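Local atomic coordinates of myosin regulatory light chain (Physarum polycephalum, PDB entry 2BL0), a protein that binds calcium through an EF-hand and serves as a light chain in the regulatory domain of a myosin II motor. Residues T1-F11 and F55-R65. Sequence-based numbering, arbitrary orientation.
Sequences TASADQIQECF and FDLATFKTVYR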
# COMPACT_ATOMS: atom_id res chain seq x y z
N THR B 1 5.64 15.84 5.63
CA THR B 1 6.93 15.24 5.21
C THR B 1 6.91 13.72 5.47
O THR B 1 6.40 13.28 6.48
CB THR B 1 8.09 15.94 5.96
OG1 THR B 1 9.34 15.56 5.39
CG2 THR B 1 8.18 15.51 7.46
N ALA B 2 7.48 12.93 4.56
CA ALA B 2 7.40 11.48 4.69
C ALA B 2 8.03 10.97 5.99
O ALA B 2 9.16 11.30 6.30
CB ALA B 2 8.06 10.79 3.50
N SER B 3 7.28 10.16 6.74
CA SER B 3 7.81 9.44 7.90
C SER B 3 8.85 8.40 7.48
O SER B 3 9.00 8.10 6.30
CB SER B 3 6.69 8.69 8.62
OG SER B 3 6.30 7.54 7.88
N ALA B 4 9.53 7.84 8.47
CA ALA B 4 10.49 6.76 8.23
C ALA B 4 9.83 5.55 7.59
O ALA B 4 10.41 4.92 6.72
CB ALA B 4 11.16 6.34 9.53
N ASP B 5 8.61 5.23 8.03
CA ASP B 5 7.89 4.08 7.51
C ASP B 5 7.52 4.33 6.06
O ASP B 5 7.59 3.42 5.25
CB ASP B 5 6.63 3.77 8.33
CG ASP B 5 6.94 3.12 9.67
OD1 ASP B 5 8.02 2.52 9.85
OD2 ASP B 5 6.13 3.17 10.63
N GLN B 6 7.14 5.56 5.74
CA GLN B 6 6.77 5.92 4.37
C GLN B 6 7.99 5.90 3.47
O GLN B 6 7.89 5.50 2.32
CB GLN B 6 6.10 7.28 4.31
CG GLN B 6 4.65 7.30 4.80
CD GLN B 6 4.09 8.70 4.89
OE1 GLN B 6 4.72 9.58 5.48
NE2 GLN B 6 2.90 8.92 4.34
N ILE B 7 9.13 6.34 3.98
CA ILE B 7 10.37 6.30 3.20
C ILE B 7 10.78 4.85 2.91
O ILE B 7 11.12 4.51 1.78
CB ILE B 7 11.52 7.10 3.90
CG1 ILE B 7 11.19 8.59 3.94
CG2 ILE B 7 12.80 6.92 3.15
CD1 ILE B 7 12.03 9.39 4.94
N GLN B 8 10.71 3.99 3.93
CA GLN B 8 11.02 2.57 3.71
C GLN B 8 10.07 1.92 2.69
O GLN B 8 10.50 1.17 1.82
CB GLN B 8 10.95 1.79 5.03
CG GLN B 8 11.19 0.29 4.87
CD GLN B 8 11.18 -0.43 6.19
OE1 GLN B 8 12.10 -1.20 6.49
NE2 GLN B 8 10.17 -0.19 6.99
N GLU B 9 8.79 2.21 2.81
CA GLU B 9 7.78 1.66 1.93
C GLU B 9 8.06 2.04 0.49
O GLU B 9 7.96 1.22 -0.42
CB GLU B 9 6.40 2.20 2.33
CG GLU B 9 5.23 1.70 1.49
CD GLU B 9 3.89 2.28 1.92
OE1 GLU B 9 3.81 3.49 2.20
OE2 GLU B 9 2.93 1.50 2.00
N CYS B 10 8.36 3.31 0.29
CA CYS B 10 8.68 3.81 -1.02
C CYS B 10 9.90 3.11 -1.58
O CYS B 10 9.85 2.62 -2.71
CB CYS B 10 8.89 5.33 -0.98
SG CYS B 10 9.56 6.05 -2.51
N PHE B 11 10.97 3.00 -0.79
CA PHE B 11 12.19 2.34 -1.24
C PHE B 11 11.90 0.91 -1.67
O PHE B 11 12.34 0.47 -2.72
CB PHE B 11 13.25 2.37 -0.14
CG PHE B 11 14.57 1.77 -0.57
CD1 PHE B 11 15.56 2.57 -1.15
CD2 PHE B 11 14.82 0.43 -0.39
CE1 PHE B 11 16.76 2.03 -1.56
CE2 PHE B 11 16.01 -0.11 -0.78
CZ PHE B 11 16.99 0.68 -1.36
N PHE B 55 21.86 2.97 -4.79
CA PHE B 55 21.80 3.45 -3.41
C PHE B 55 20.93 2.54 -2.55
O PHE B 55 20.03 1.88 -3.05
CB PHE B 55 21.29 4.90 -3.33
CG PHE B 55 19.89 5.11 -3.87
CD1 PHE B 55 19.67 5.29 -5.23
CD2 PHE B 55 18.80 5.12 -3.01
CE1 PHE B 55 18.35 5.50 -5.71
CE2 PHE B 55 17.50 5.32 -3.48
CZ PHE B 55 17.28 5.50 -4.84
N ASP B 56 21.22 2.52 -1.26
CA ASP B 56 20.45 1.73 -0.28
C ASP B 56 19.51 2.62 0.53
O ASP B 56 19.45 3.83 0.34
CB ASP B 56 21.36 0.87 0.61
CG ASP B 56 22.29 1.66 1.52
OD1 ASP B 56 22.11 2.88 1.72
OD2 ASP B 56 23.22 1.10 2.15
N LEU B 57 18.75 2.00 1.44
CA LEU B 57 17.71 2.70 2.17
C LEU B 57 18.28 3.78 3.06
O LEU B 57 17.74 4.87 3.12
CB LEU B 57 16.89 1.72 3.01
CG LEU B 57 15.85 2.35 3.95
CD1 LEU B 57 14.82 3.16 3.17
CD2 LEU B 57 15.20 1.28 4.82
N ALA B 58 19.39 3.49 3.75
CA ALA B 58 20.02 4.45 4.66
C ALA B 58 20.40 5.70 3.90
O ALA B 58 20.17 6.80 4.37
CB ALA B 58 21.25 3.84 5.34
N THR B 59 20.95 5.52 2.71
CA THR B 59 21.29 6.63 1.82
C THR B 59 20.05 7.42 1.38
O THR B 59 20.01 8.65 1.45
CB THR B 59 22.06 6.08 0.63
OG1 THR B 59 23.38 5.65 1.07
CG2 THR B 59 22.31 7.15 -0.42
N PHE B 60 19.03 6.70 0.95
CA PHE B 60 17.81 7.33 0.51
C PHE B 60 17.25 8.21 1.61
O PHE B 60 16.84 9.33 1.34
CB PHE B 60 16.79 6.27 0.13
CG PHE B 60 15.50 6.80 -0.43
CD1 PHE B 60 15.48 7.77 -1.44
CD2 PHE B 60 14.30 6.27 0.00
CE1 PHE B 60 14.27 8.19 -1.96
CE2 PHE B 60 13.11 6.71 -0.53
CZ PHE B 60 13.10 7.66 -1.51
N LYS B 61 17.23 7.70 2.84
CA LYS B 61 16.75 8.49 3.99
C LYS B 61 17.53 9.77 4.17
O LYS B 61 16.95 10.84 4.34
CB LYS B 61 16.83 7.65 5.26
CG LYS B 61 15.74 6.63 5.38
CD LYS B 61 15.96 5.75 6.60
CE LYS B 61 14.85 4.74 6.75
NZ LYS B 61 14.96 3.99 8.03
N THR B 62 18.85 9.64 4.13
CA THR B 62 19.77 10.74 4.32
C THR B 62 19.57 11.81 3.24
O THR B 62 19.50 12.99 3.54
CB THR B 62 21.24 10.23 4.30
OG1 THR B 62 21.46 9.25 5.34
CG2 THR B 62 22.18 11.34 4.63
N VAL B 63 19.49 11.38 1.99
CA VAL B 63 19.30 12.30 0.87
C VAL B 63 17.94 13.00 0.98
O VAL B 63 17.85 14.22 0.83
CB VAL B 63 19.43 11.56 -0.46
CG1 VAL B 63 19.01 12.47 -1.64
CG2 VAL B 63 20.86 11.12 -0.67
N TYR B 64 16.91 12.21 1.27
CA TYR B 64 15.55 12.72 1.31
C TYR B 64 15.35 13.73 2.42
O TYR B 64 14.59 14.67 2.27
CB TYR B 64 14.53 11.58 1.45
CG TYR B 64 13.10 12.09 1.56
CD1 TYR B 64 12.38 12.45 0.44
CD2 TYR B 64 12.49 12.22 2.80
CE1 TYR B 64 11.07 12.93 0.55
CE2 TYR B 64 11.20 12.71 2.93
CZ TYR B 64 10.49 13.05 1.80
OH TYR B 64 9.21 13.51 1.91
N ARG B 65 16.04 13.54 3.53
CA ARG B 65 15.84 14.42 4.70
C ARG B 65 16.49 15.80 4.57
O ARG B 65 16.26 16.70 5.39
CB ARG B 65 16.31 13.71 5.96
CG ARG B 65 15.41 12.55 6.39
CD ARG B 65 14.00 12.97 6.76
NE ARG B 65 13.29 11.87 7.42
CZ ARG B 65 11.97 11.82 7.59
NH1 ARG B 65 11.19 12.82 7.17
NH2 ARG B 65 11.42 10.77 8.19
O HOH W 1 12.00 15.69 5.46
O HOH W 2 12.24 2.75 7.96
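In the N-terminal pair of EF-hand-like helix-loop-helix units, Ile-7 and Phe-11 of the first helix, the one entering the calcium loop, pack on helix 57-64, the last of the pair. The short helix segments cross at 125°, their axes 10.1 Å apart. Ile-7 is a knob in a hole made by Leu-57, Phe-60, Lys-61 and Tyr-64. Its two branches divide the work: with CG2 anti to the backbone N (chi1 -66°, measured to CG1), that methyl comes within 3.5 Å of Phe-60 CD2, while CD1 turns to Tyr-64 CD2 and lies over one face of the Arg-65 guanidinium. One turn after Ile-7, the Phe-11 ring takes Leu-57 CB almost straight above its face, a CH-pi contact 4.2 Å from the centroid. Phe-55 O approaches the edge of that ring in its plane, 3.6 Å from Phe-11 CE1. Phe-55 also pairs through its backbone with Val-22 in the short sheet joining the two loops, and the side chain of Phe-11 is about 7 Å from the bound calcium. At the far end, Ala-2 N donates to Tyr-64 OH (3.2 Å), a fairly straight bond; the same hydroxyl is hydrogen-bonded to Leu-34 O. A phenylalanine in place of Tyr-64 would remove this hydroxyl and probably leave both Ala-2 N and Leu-34 O without the partner they share. The Arg-65 chain, bent at chi2 (-63°), reaches the arm, crossing the Thr-1 side chain at about a right angle, and its NH1 gives Ala-2 O a short but poorly angled, weak bond. On the exposed flank, one water bridges the helices, donating to Ala-4 O (3.1 Å) and accepting from Lys-61 NZ (3.0 Å).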